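Local coordinates for BH0493 protein (Bacillus halodurans C-125, PDB 2QEE), which binds zinc and is probably a metal-dependent hydrolase or related enzyme of the amidohydrolase superfamily, at residues Leu47-Tyr52 against Asp78-Glu83; Asp147-Asn152 against Glu181-Arg186; Asn152-Trp157 against Thr211-Arg216. All coordinates share one frame; numbering follows the deposited sequence. Where two conformers were deposited one is given.

Contact 1 (Leu47-Tyr52 against Asp78-Glu83)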
loop_
_atom_site.group_PDB
_atom_site.type_symbol
_atom_site.label_atom_id
_atom_site.label_comp_id
_atom_site.label_asym_id
_atom_site.label_seq_id
_atom_site.Cartn_x
_atom_site.Cartn_y
_atom_site.Cartn_z
ATOM N N LEU C 47 6.461 -8.668 29.871
ATOM C CA LEU C 47 5.737 -8.924 28.595
ATOM C C LEU C 47 4.447 -8.123 28.514
ATOM O O LEU C 47 4.175 -7.459 27.541
ATOM C CB LEU C 47 5.398 -10.402 28.402
ATOM C CG LEU C 47 6.572 -11.301 28.017
ATOM C CD1 LEU C 47 6.143 -12.796 28.026
ATOM C CD2 LEU C 47 7.128 -10.899 26.623
ATOM N N LEU C 48 3.644 -8.190 29.579
ATOM C CA LEU C 48 2.365 -7.513 29.603
ATOM C C LEU C 48 2.455 -5.987 29.660
ATOM O O LEU C 48 1.552 -5.300 29.202
ATOM C CB LEU C 48 1.568 -8.046 30.796
ATOM C CG LEU C 48 0.918 -9.411 30.522
ATOM C CD1 LEU C 48 0.358 -9.988 31.863
ATOM C CD2 LEU C 48 -0.228 -9.409 29.449
ATOM N N THR C 49 3.545 -5.451 30.213
ATOM C CA THR C 49 3.659 -3.987 30.338
ATOM C C THR C 49 4.577 -3.363 29.266
ATOM O O THR C 49 4.933 -2.180 29.344
ATOM C CB THR C 49 4.098 -3.610 31.775
ATOM O OG1 THR C 49 5.337 -4.271 32.044
ATOM C CG2 THR C 49 3.070 -4.070 32.772
ATOM N N TYR C 50 4.960 -4.172 28.280
ATOM C CA TYR C 50 5.561 -3.750 26.996
ATOM C C TYR C 50 4.761 -2.529 26.517
ATOM O O TYR C 50 3.525 -2.522 26.665
ATOM C CB TYR C 50 5.304 -4.890 25.983
ATOM C CG TYR C 50 5.991 -4.803 24.616
ATOM C CD1 TYR C 50 7.207 -4.143 24.442
ATOM C CD2 TYR C 50 5.442 -5.481 23.512
ATOM C CE1 TYR C 50 7.884 -4.157 23.186
ATOM C CE2 TYR C 50 6.110 -5.501 22.247
ATOM C CZ TYR C 50 7.324 -4.863 22.096
ATOM O OH TYR C 50 7.954 -4.861 20.862
ATOM N N HIS C 51 5.430 -1.524 25.940
ATOM C CA HIS C 51 4.740 -0.278 25.612
ATOM C C HIS C 51 3.691 -0.467 24.517
ATOM O O HIS C 51 2.722 0.301 24.442
ATOM C CB HIS C 51 5.712 0.855 25.283
ATOM C CG HIS C 51 6.511 0.672 24.019
ATOM N ND1 HIS C 51 6.034 1.029 22.774
ATOM C CD2 HIS C 51 7.762 0.199 23.816
ATOM C CE1 HIS C 51 6.969 0.810 21.864
ATOM N NE2 HIS C 51 8.025 0.307 22.469
ATOM N N TYR C 52 3.880 -1.468 23.649
ATOM C CA TYR C 52 2.834 -1.737 22.647
ATOM C C TYR C 52 1.504 -2.001 23.337
ATOM O O TYR C 52 0.443 -1.626 22.829
ATOM C CB TYR C 52 3.158 -2.959 21.762
ATOM C CG TYR C 52 4.292 -2.851 20.775
ATOM C CD1 TYR C 52 5.436 -2.114 21.035
ATOM C CD2 TYR C 52 4.271 -3.611 19.574
ATOM C CE1 TYR C 52 6.497 -2.078 20.114
ATOM C CE2 TYR C 52 5.354 -3.574 18.629
ATOM C CZ TYR C 52 6.440 -2.809 18.919
ATOM O OH TYR C 52 7.466 -2.766 18.029
ATOM N N ASP C 78 -1.807 -6.821 35.670
ATOM C CA ASP C 78 -3.134 -7.264 35.967
ATOM C C ASP C 78 -4.207 -6.489 35.157
ATOM O O ASP C 78 -5.162 -7.084 34.660
ATOM C CB ASP C 78 -3.438 -7.028 37.472
ATOM C CG ASP C 78 -2.761 -8.013 38.395
ATOM O OD1 ASP C 78 -2.304 -9.089 37.960
ATOM O OD2 ASP C 78 -2.750 -7.716 39.608
ATOM N N LEU C 79 -4.098 -5.162 35.116
ATOM C CA LEU C 79 -5.054 -4.334 34.392
ATOM C C LEU C 79 -5.028 -4.716 32.872
ATOM O O LEU C 79 -6.091 -4.876 32.235
ATOM C CB LEU C 79 -4.683 -2.852 34.529
ATOM C CG LEU C 79 -5.666 -1.901 33.808
ATOM C CD1 LEU C 79 -7.074 -1.924 34.389
ATOM C CD2 LEU C 79 -5.120 -0.478 33.714
ATOM N N ILE C 80 -3.820 -4.783 32.325
ATOM C CA ILE C 80 -3.620 -5.123 30.867
ATOM C C ILE C 80 -4.243 -6.498 30.568
ATOM O O ILE C 80 -4.993 -6.640 29.594
ATOM C CB ILE C 80 -2.161 -4.961 30.417
ATOM C CG1 ILE C 80 -1.829 -3.440 30.437
ATOM C CG2 ILE C 80 -1.903 -5.618 28.993
ATOM C CD1 ILE C 80 -0.334 -3.104 30.287
ATOM N N TRP C 81 -4.012 -7.463 31.465
ATOM C CA TRP C 81 -4.575 -8.797 31.305
ATOM C C TRP C 81 -6.102 -8.751 31.265
ATOM O O TRP C 81 -6.748 -9.263 30.345
ATOM C CB TRP C 81 -4.094 -9.732 32.435
ATOM C CG TRP C 81 -4.486 -11.142 32.240
ATOM C CD1 TRP C 81 -5.448 -11.829 32.923
ATOM C CD2 TRP C 81 -3.878 -12.092 31.346
ATOM N NE1 TRP C 81 -5.490 -13.136 32.517
ATOM C CE2 TRP C 81 -4.525 -13.335 31.560
ATOM C CE3 TRP C 81 -2.833 -12.019 30.425
ATOM C CZ2 TRP C 81 -4.181 -14.490 30.842
ATOM C CZ3 TRP C 81 -2.484 -13.164 29.707
ATOM C CH2 TRP C 81 -3.175 -14.376 29.902
ATOM N N GLU C 82 -6.703 -8.127 32.273
ATOM C CA GLU C 82 -8.155 -8.019 32.319
ATOM C C GLU C 82 -8.745 -7.282 31.091
ATOM O O GLU C 82 -9.704 -7.774 30.496
ATOM C CB GLU C 82 -8.567 -7.327 33.635
ATOM C CG GLU C 82 -10.054 -7.124 33.801
ATOM C CD GLU C 82 -10.851 -8.419 34.020
ATOM O OE1 GLU C 82 -10.255 -9.494 34.325
ATOM O OE2 GLU C 82 -12.086 -8.348 33.851
ATOM N N GLU C 83 -8.149 -6.154 30.700
ATOM C CA GLU C 83 -8.763 -5.287 29.689
ATOM C C GLU C 83 -8.565 -5.832 28.271
ATOM O O GLU C 83 -9.445 -5.681 27.452
ATOM C CB GLU C 83 -8.154 -3.885 29.728
ATOM C CG GLU C 83 -8.444 -3.129 31.090
ATOM C CD GLU C 83 -9.807 -2.428 31.101
ATOM O OE1 GLU C 83 -10.576 -2.549 30.134
ATOM O OE2 GLU C 83 -10.106 -1.690 32.085
#
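L48 and I80 meet within the helical insertion that separates strands 24-26 and 139-143 of what is probably an amidohydrolase-type barrel. L48 is the last helical residue of helix 44-48, and I80 lies on helix 73-86. Their CA atoms are 6.6 Å apart, and each CB is directed at the other segment. The side chains lie alongside, running in opposing directions, with L48 CD2 4.2 Å from I80 CG2. With CG set opposite its own carbonyl carbon (chi1 -79°), L48 carries both methyls on to W81. CD2 meets the indole in its plane, at the CE3 edge, 3.8 Å away. W81 instead has CG opposite its backbone N (chi1 -173°), and its ring also stacks with F85 and packs on W391 of a second subunit. T49, the first residue to leave helical geometry, adds its CG2 methyl 4.3 Å from I80 CD1, while its hydroxyl bonds to D45 O and K73 NZ. No hydrogen bond crosses this apolar interface. L48 O is buried without a polar partner in the model, and the extended arm of I80 brings CD1 tightly against that oxygen, at 3.1 Å.

Contact 2 (Asp147-Asn152 against Glu181-Arg186)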
loop_
_atom_site.group_PDB
_atom_site.type_symbol
_atom_site.label_atom_id
_atom_site.label_comp_id
_atom_site.label_asym_id
_atom_site.label_seq_id
_atom_site.Cartn_x
_atom_site.Cartn_y
_atom_site.Cartn_z
ATOM N N ASP C 147 23.832 2.151 24.537
ATOM C CA ASP C 147 23.729 3.601 24.585
ATOM C C ASP C 147 24.671 4.170 25.657
ATOM O O ASP C 147 24.366 4.071 26.848
ATOM C CB ASP C 147 22.309 4.013 24.917
ATOM C CG ASP C 147 22.111 5.516 24.821
ATOM O OD1 ASP C 147 23.101 6.253 24.669
ATOM O OD2 ASP C 147 20.950 5.953 24.837
ATOM N N PRO C 148 25.796 4.728 25.219
ATOM C CA PRO C 148 26.804 5.208 26.170
ATOM C C PRO C 148 26.308 6.436 26.932
ATOM O O PRO C 148 26.967 6.874 27.893
ATOM C CB PRO C 148 27.972 5.557 25.300
ATOM C CG PRO C 148 27.449 5.756 23.970
ATOM C CD PRO C 148 26.225 4.919 23.838
ATOM N N PHE C 149 25.179 6.995 26.506
ATOM C CA PHE C 149 24.611 8.142 27.190
ATOM C C PHE C 149 23.715 7.690 28.314
ATOM O O PHE C 149 23.343 8.477 29.193
ATOM C CB PHE C 149 23.879 9.048 26.212
ATOM C CG PHE C 149 24.782 9.619 25.187
ATOM C CD1 PHE C 149 25.454 10.802 25.422
ATOM C CD2 PHE C 149 24.984 8.964 23.984
ATOM C CE1 PHE C 149 26.308 11.322 24.472
ATOM C CE2 PHE C 149 25.856 9.478 23.023
ATOM C CZ PHE C 149 26.520 10.658 23.288
ATOM N N ASP C 150 23.360 6.412 28.332
ATOM C CA ASP C 150 22.579 5.917 29.455
ATOM C C ASP C 150 23.484 5.530 30.648
ATOM O O ASP C 150 24.271 4.568 30.588
ATOM C CB ASP C 150 21.643 4.761 29.086
ATOM C CG ASP C 150 20.708 4.395 30.247
ATOM O OD1 ASP C 150 19.572 4.915 30.310
ATOM O OD2 ASP C 150 21.108 3.640 31.146
ATOM N N ASP C 151 23.324 6.263 31.748
ATOM C CA ASP C 151 24.137 6.038 32.976
ATOM C C ASP C 151 24.148 4.596 33.469
ATOM O O ASP C 151 25.206 4.059 33.820
ATOM C CB ASP C 151 23.669 6.973 34.104
ATOM C CG ASP C 151 23.868 8.447 33.784
ATOM O OD1 ASP C 151 24.590 8.811 32.823
ATOM O OD2 ASP C 151 23.271 9.271 34.514
ATOM N N ASN C 152 22.980 3.974 33.510
ATOM C CA ASN C 152 22.872 2.599 33.943
ATOM C C ASN C 152 23.437 1.535 32.978
ATOM O O ASN C 152 23.656 0.384 33.367
ATOM C CB ASN C 152 21.442 2.266 34.319
ATOM C CG ASN C 152 21.297 0.835 34.800
ATOM O OD1 ASN C 152 20.786 -0.011 34.074
ATOM N ND2 ASN C 152 21.805 0.541 36.001
ATOM N N GLU C 181 22.825 19.741 21.040
ATOM C CA GLU C 181 22.869 21.015 21.777
ATOM C C GLU C 181 22.922 20.736 23.275
ATOM O O GLU C 181 23.571 21.483 24.024
ATOM C CB GLU C 181 21.687 21.947 21.414
ATOM C CG GLU C 181 21.793 22.618 20.028
ATOM C CD GLU C 181 22.961 23.612 19.896
ATOM O OE1 GLU C 181 23.427 24.135 20.944
ATOM O OE2 GLU C 181 23.412 23.856 18.741
ATOM N N GLN C 182 22.264 19.660 23.702
ATOM C CA GLN C 182 22.255 19.252 25.102
ATOM C C GLN C 182 23.403 18.299 25.349
ATOM O O GLN C 182 24.102 18.387 26.348
ATOM C CB GLN C 182 20.952 18.578 25.515
ATOM C CG GLN C 182 19.664 19.315 25.149
ATOM C CD GLN C 182 18.975 18.716 23.911
ATOM O OE1 GLN C 182 19.324 19.040 22.762
ATOM N NE2 GLN C 182 17.991 17.830 24.144
ATOM N N THR C 183 23.624 17.383 24.419
ATOM C CA THR C 183 24.599 16.322 24.662
ATOM C C THR C 183 26.063 16.800 24.676
ATOM O O THR C 183 26.919 16.209 25.348
ATOM C CB THR C 183 24.364 15.183 23.666
ATOM O OG1 THR C 183 23.018 14.718 23.862
ATOM C CG2 THR C 183 25.281 14.090 23.972
ATOM N N LYS C 184 26.361 17.867 23.947
ATOM C CA LYS C 184 27.711 18.406 23.896
ATOM C C LYS C 184 28.284 18.702 25.296
ATOM O O LYS C 184 29.487 18.552 25.540
ATOM C CB LYS C 184 27.779 19.644 22.988
ATOM C CG LYS C 184 27.067 20.875 23.499
ATOM C CD LYS C 184 27.045 21.979 22.433
ATOM C CE LYS C 184 28.436 22.457 22.082
ATOM N NZ LYS C 184 28.487 23.567 21.086
ATOM N N HIS C 185 27.417 19.074 26.214
ATOM C CA HIS C 185 27.842 19.378 27.582
ATOM C C HIS C 185 28.265 18.139 28.374
ATOM O O HIS C 185 29.212 18.216 29.183
ATOM C CB HIS C 185 26.768 20.189 28.297
ATOM C CG HIS C 185 26.403 21.440 27.557
ATOM N ND1 HIS C 185 27.301 22.468 27.352
ATOM C CD2 HIS C 185 25.266 21.800 26.912
ATOM C CE1 HIS C 185 26.726 23.418 26.633
ATOM N NE2 HIS C 185 25.489 23.041 26.360
ATOM N N ARG C 186 27.600 17.003 28.122
ATOM C CA ARG C 186 28.039 15.712 28.684
ATOM C C ARG C 186 29.400 15.289 28.118
ATOM O O ARG C 186 30.286 14.879 28.870
ATOM C CB ARG C 186 26.998 14.610 28.465
ATOM C CG ARG C 186 25.631 14.939 29.007
ATOM C CD ARG C 186 24.748 13.721 29.065
ATOM N NE ARG C 186 25.063 12.902 30.236
ATOM C CZ ARG C 186 24.605 11.667 30.438
ATOM N NH1 ARG C 186 23.816 11.112 29.532
ATOM N NH2 ARG C 186 24.933 10.990 31.548
#
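R186 reaches from helix 180-189 to F149 and D151, with NH1 used on the loop after strand 139-143 and NH2 on the first residue of helix 151-158. The R186 chain is extended about CB-CG and bends about CG-CD (chi3 79°), which presents the edge of the guanidinium to the two acceptors. NH1 donates to F149 O at 2.7 Å. This bond lies in the carbonyl plane on a lone pair of the oxygen, although the oxygen is tilted somewhat out of the guanidinium plane. NH2 makes a salt bridge with D151 OD1, which lies almost exactly in the guanidinium plane. The modelled separation of NH2 and OD1, 2.5 Å, is short, and little should rest on its exact value. OD1 receives NH2 on its syn lone pair. D151 OD2 stays 3.8 Å from R186 NH2, which shows that the pair is joined through a single oxygen and not as a two-oxygen bridge; the planes of the two groups are also twisted 70° apart. The same OD1 also binds NH2 of R154.

Alongside, T183 faces the F149 ring, but CG2 is modelled too close for the contact to be relied on. T183 OG1 looks elsewhere, bonding to P175 O and E179 O. The loop's shape is set locally by a type I turn from D147 to D150 and by an Asx turn, in which F149 N donates to D147 OD1 at 2.9 Å. D150 then takes the N-cap position of helix 151-158.

One guanidinium thus satisfies a backbone carbonyl and a carboxylate in the first turn of a helix, a place where the helix end would probably also stabilise negative charge, and the two arginines sharing OD1 should further favour the ionised form of D151.

Contact 3 (Asn152-Trp157 against Thr211-Arg216)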
loop_
_atom_site.group_PDB
_atom_site.type_symbol
_atom_site.label_atom_id
_atom_site.label_comp_id
_atom_site.label_asym_id
_atom_site.label_seq_id
_atom_site.Cartn_x
_atom_site.Cartn_y
_atom_site.Cartn_z
ATOM N N ASN C 152 22.980 3.974 33.510
ATOM C CA ASN C 152 22.872 2.599 33.943
ATOM C C ASN C 152 23.437 1.535 32.978
ATOM O O ASN C 152 23.656 0.384 33.367
ATOM C CB ASN C 152 21.442 2.266 34.319
ATOM C CG ASN C 152 21.297 0.835 34.800
ATOM O OD1 ASN C 152 20.786 -0.011 34.074
ATOM N ND2 ASN C 152 21.805 0.541 36.001
ATOM N N GLU C 153 23.684 1.902 31.733
ATOM C CA GLU C 153 24.390 0.982 30.860
ATOM C C GLU C 153 25.874 1.302 30.864
ATOM O O GLU C 153 26.713 0.406 30.846
ATOM C CB GLU C 153 23.874 1.095 29.420
ATOM C CG GLU C 153 22.414 0.745 29.174
ATOM C CD GLU C 153 22.075 0.907 27.695
ATOM O OE1 GLU C 153 20.920 1.386 27.398
ATOM O OE2 GLU C 153 23.000 0.588 26.860
ATOM N N ARG C 154 26.192 2.594 30.816
ATOM C CA ARG C 154 27.572 3.056 30.706
ATOM C C ARG C 154 28.464 2.405 31.805
ATOM O O ARG C 154 29.597 1.998 31.532
ATOM C CB ARG C 154 27.638 4.603 30.730
ATOM C CG ARG C 154 29.004 5.144 30.249
ATOM C CD ARG C 154 29.060 6.679 30.035
ATOM N NE ARG C 154 28.755 7.389 31.259
ATOM C CZ ARG C 154 27.529 7.766 31.598
ATOM N NH1 ARG C 154 26.511 7.490 30.787
ATOM N NH2 ARG C 154 27.316 8.431 32.733
ATOM N N ILE C 155 27.896 2.224 32.987
ATOM C CA ILE C 155 28.618 1.676 34.171
ATOM C C ILE C 155 29.286 0.315 33.918
ATOM O O ILE C 155 30.512 0.144 34.143
ATOM C CB ILE C 155 27.685 1.596 35.406
ATOM C CG1 ILE C 155 27.325 3.024 35.868
ATOM C CG2 ILE C 155 28.391 0.891 36.549
ATOM C CD1 ILE C 155 26.474 3.132 37.163
ATOM N N SER C 156 28.483 -0.636 33.441
ATOM C CA SER C 156 28.979 -1.975 33.153
ATOM C C SER C 156 30.159 -1.906 32.178
ATOM O O SER C 156 31.169 -2.598 32.356
ATOM C CB SER C 156 27.849 -2.860 32.608
ATOM O OG SER C 156 26.777 -2.958 33.537
ATOM N N TRP C 157 30.038 -1.067 31.146
ATOM C CA TRP C 157 31.086 -0.915 30.170
ATOM C C TRP C 157 32.339 -0.385 30.840
ATOM O O TRP C 157 33.427 -0.900 30.631
ATOM C CB TRP C 157 30.671 0.041 29.064
ATOM C CG TRP C 157 29.620 -0.627 28.146
ATOM C CD1 TRP C 157 28.286 -0.317 28.048
ATOM C CD2 TRP C 157 29.848 -1.728 27.248
ATOM N NE1 TRP C 157 27.664 -1.155 27.117
ATOM C CE2 TRP C 157 28.604 -2.021 26.610
ATOM C CE3 TRP C 157 30.979 -2.479 26.898
ATOM C CZ2 TRP C 157 28.472 -3.076 25.673
ATOM C CZ3 TRP C 157 30.850 -3.516 25.959
ATOM C CH2 TRP C 157 29.588 -3.789 25.351
ATOM N N THR C 211 35.504 6.865 18.480
ATOM C CA THR C 211 36.569 5.882 18.414
ATOM C C THR C 211 36.737 5.182 19.772
ATOM O O THR C 211 37.017 3.965 19.840
ATOM C CB THR C 211 37.910 6.554 17.978
ATOM O OG1 THR C 211 37.744 7.075 16.653
ATOM C CG2 THR C 211 39.036 5.514 17.969
ATOM N N ASP C 212 36.578 5.934 20.864
ATOM C CA ASP C 212 36.742 5.371 22.206
ATOM C C ASP C 212 35.656 4.365 22.481
ATOM O O ASP C 212 35.888 3.324 23.108
ATOM C CB ASP C 212 36.664 6.452 23.316
ATOM C CG ASP C 212 37.950 7.304 23.439
ATOM O OD1 ASP C 212 38.974 6.987 22.803
ATOM O OD2 ASP C 212 37.909 8.314 24.169
ATOM N N TRP C 213 34.443 4.639 21.998
ATOM C CA TRP C 213 33.353 3.689 22.269
ATOM C C TRP C 213 33.407 2.478 21.326
ATOM O O TRP C 213 33.072 1.382 21.731
ATOM C CB TRP C 213 32.002 4.402 22.214
ATOM C CG TRP C 213 31.790 5.049 23.531
ATOM C CD1 TRP C 213 31.909 6.384 23.829
ATOM C CD2 TRP C 213 31.516 4.375 24.759
ATOM N NE1 TRP C 213 31.692 6.571 25.188
ATOM C CE2 TRP C 213 31.450 5.348 25.772
ATOM C CE3 TRP C 213 31.320 3.033 25.102
ATOM C CZ2 TRP C 213 31.167 5.016 27.104
ATOM C CZ3 TRP C 213 31.033 2.703 26.418
ATOM C CH2 TRP C 213 30.958 3.692 27.406
ATOM N N ILE C 214 33.884 2.691 20.120
ATOM C CA ILE C 214 34.142 1.602 19.178
ATOM C C ILE C 214 35.154 0.649 19.788
ATOM O O ILE C 214 34.927 -0.540 19.813
ATOM C CB ILE C 214 34.618 2.116 17.818
ATOM C CG1 ILE C 214 33.430 2.753 17.034
ATOM C CG2 ILE C 214 35.243 0.929 16.983
ATOM C CD1 ILE C 214 33.841 3.548 15.854
ATOM N N GLU C 215 36.247 1.185 20.321
ATOM C CA GLU C 215 37.297 0.370 20.922
ATOM C C GLU C 215 36.738 -0.429 22.097
ATOM O O GLU C 215 36.970 -1.625 22.236
ATOM C CB GLU C 215 38.420 1.297 21.392
ATOM C CG GLU C 215 39.447 0.666 22.306
ATOM C CD GLU C 215 40.591 1.613 22.603
ATOM O OE1 GLU C 215 40.421 2.853 22.454
ATOM O OE2 GLU C 215 41.678 1.106 22.977
ATOM N N ARG C 216 35.984 0.247 22.940
ATOM C CA ARG C 216 35.390 -0.366 24.098
ATOM C C ARG C 216 34.348 -1.483 23.794
ATOM O O ARG C 216 34.346 -2.560 24.432
ATOM C CB ARG C 216 34.754 0.718 24.954
ATOM C CG ARG C 216 34.415 0.285 26.345
ATOM C CD ARG C 216 34.120 1.524 27.240
ATOM N NE ARG C 216 35.296 2.373 27.548
ATOM C CZ ARG C 216 35.426 3.655 27.201
ATOM N NH1 ARG C 216 34.473 4.284 26.532
ATOM N NH2 ARG C 216 36.516 4.326 27.536
#
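W213 inserts its six-membered ring between R154 and W157 and forms much of the contact between helices 200-217 and 151-158. Its CB leaves the backbone to one side of the partner helix. A chi1 of -83°, with CG opposite the carbonyl carbon, then swings the indole across. Over the ring centre, 3.2 Å above the plane, sits NH1 of R216 from the same helix. Further out, W213 CZ3 meets W157 CB at 3.8 Å, a carbon lying near the plane of the W213 ring. W213 CH2, at the tip, touches R154 CG at 3.7 Å. Beside it, W213 CZ2 comes 4.0 Å from R154 CD, while the arginine's guanidinium is held outside this contact by D151. R216 O lies 3.9 Å from W157 CZ3, and R216 CD 4.2 Å from W157 CB. The two indoles form an offset edge-to-face pair, the edge of W213 toward the face of W157, with planes at 90° and centroids 5.9 Å apart. The short helix axes pass 12.5 Å apart at 62°, bridged by these large side chains. Such packing is consistent with the outer helices of the (beta/alpha)8 barrel expected of the amidohydrolase superfamily.

From the N terminus, contact 1 comes first, closing a 25-residue loop, mostly helical, within the insertion between strands 24-26 and 139-143. It is complete before contacts 2 and 3 begin, and its nearest atoms lie about 14 Å from either. Those two share N152 and helix 151-158 and cross along the chain: contact 2 returns at helix 180-189, contact 3 later at helix 200-217. Their centres are 12 Å apart. D147 N bonds to E153 OE2, P148 O to R154 NH1, and P148 CB packs 3.5 Å from W213 CE2, so the turn 147-150 and the start of helix 151-158 touch both partners. Together they tie helix 151-158 to those later helices, probably outside the barrel.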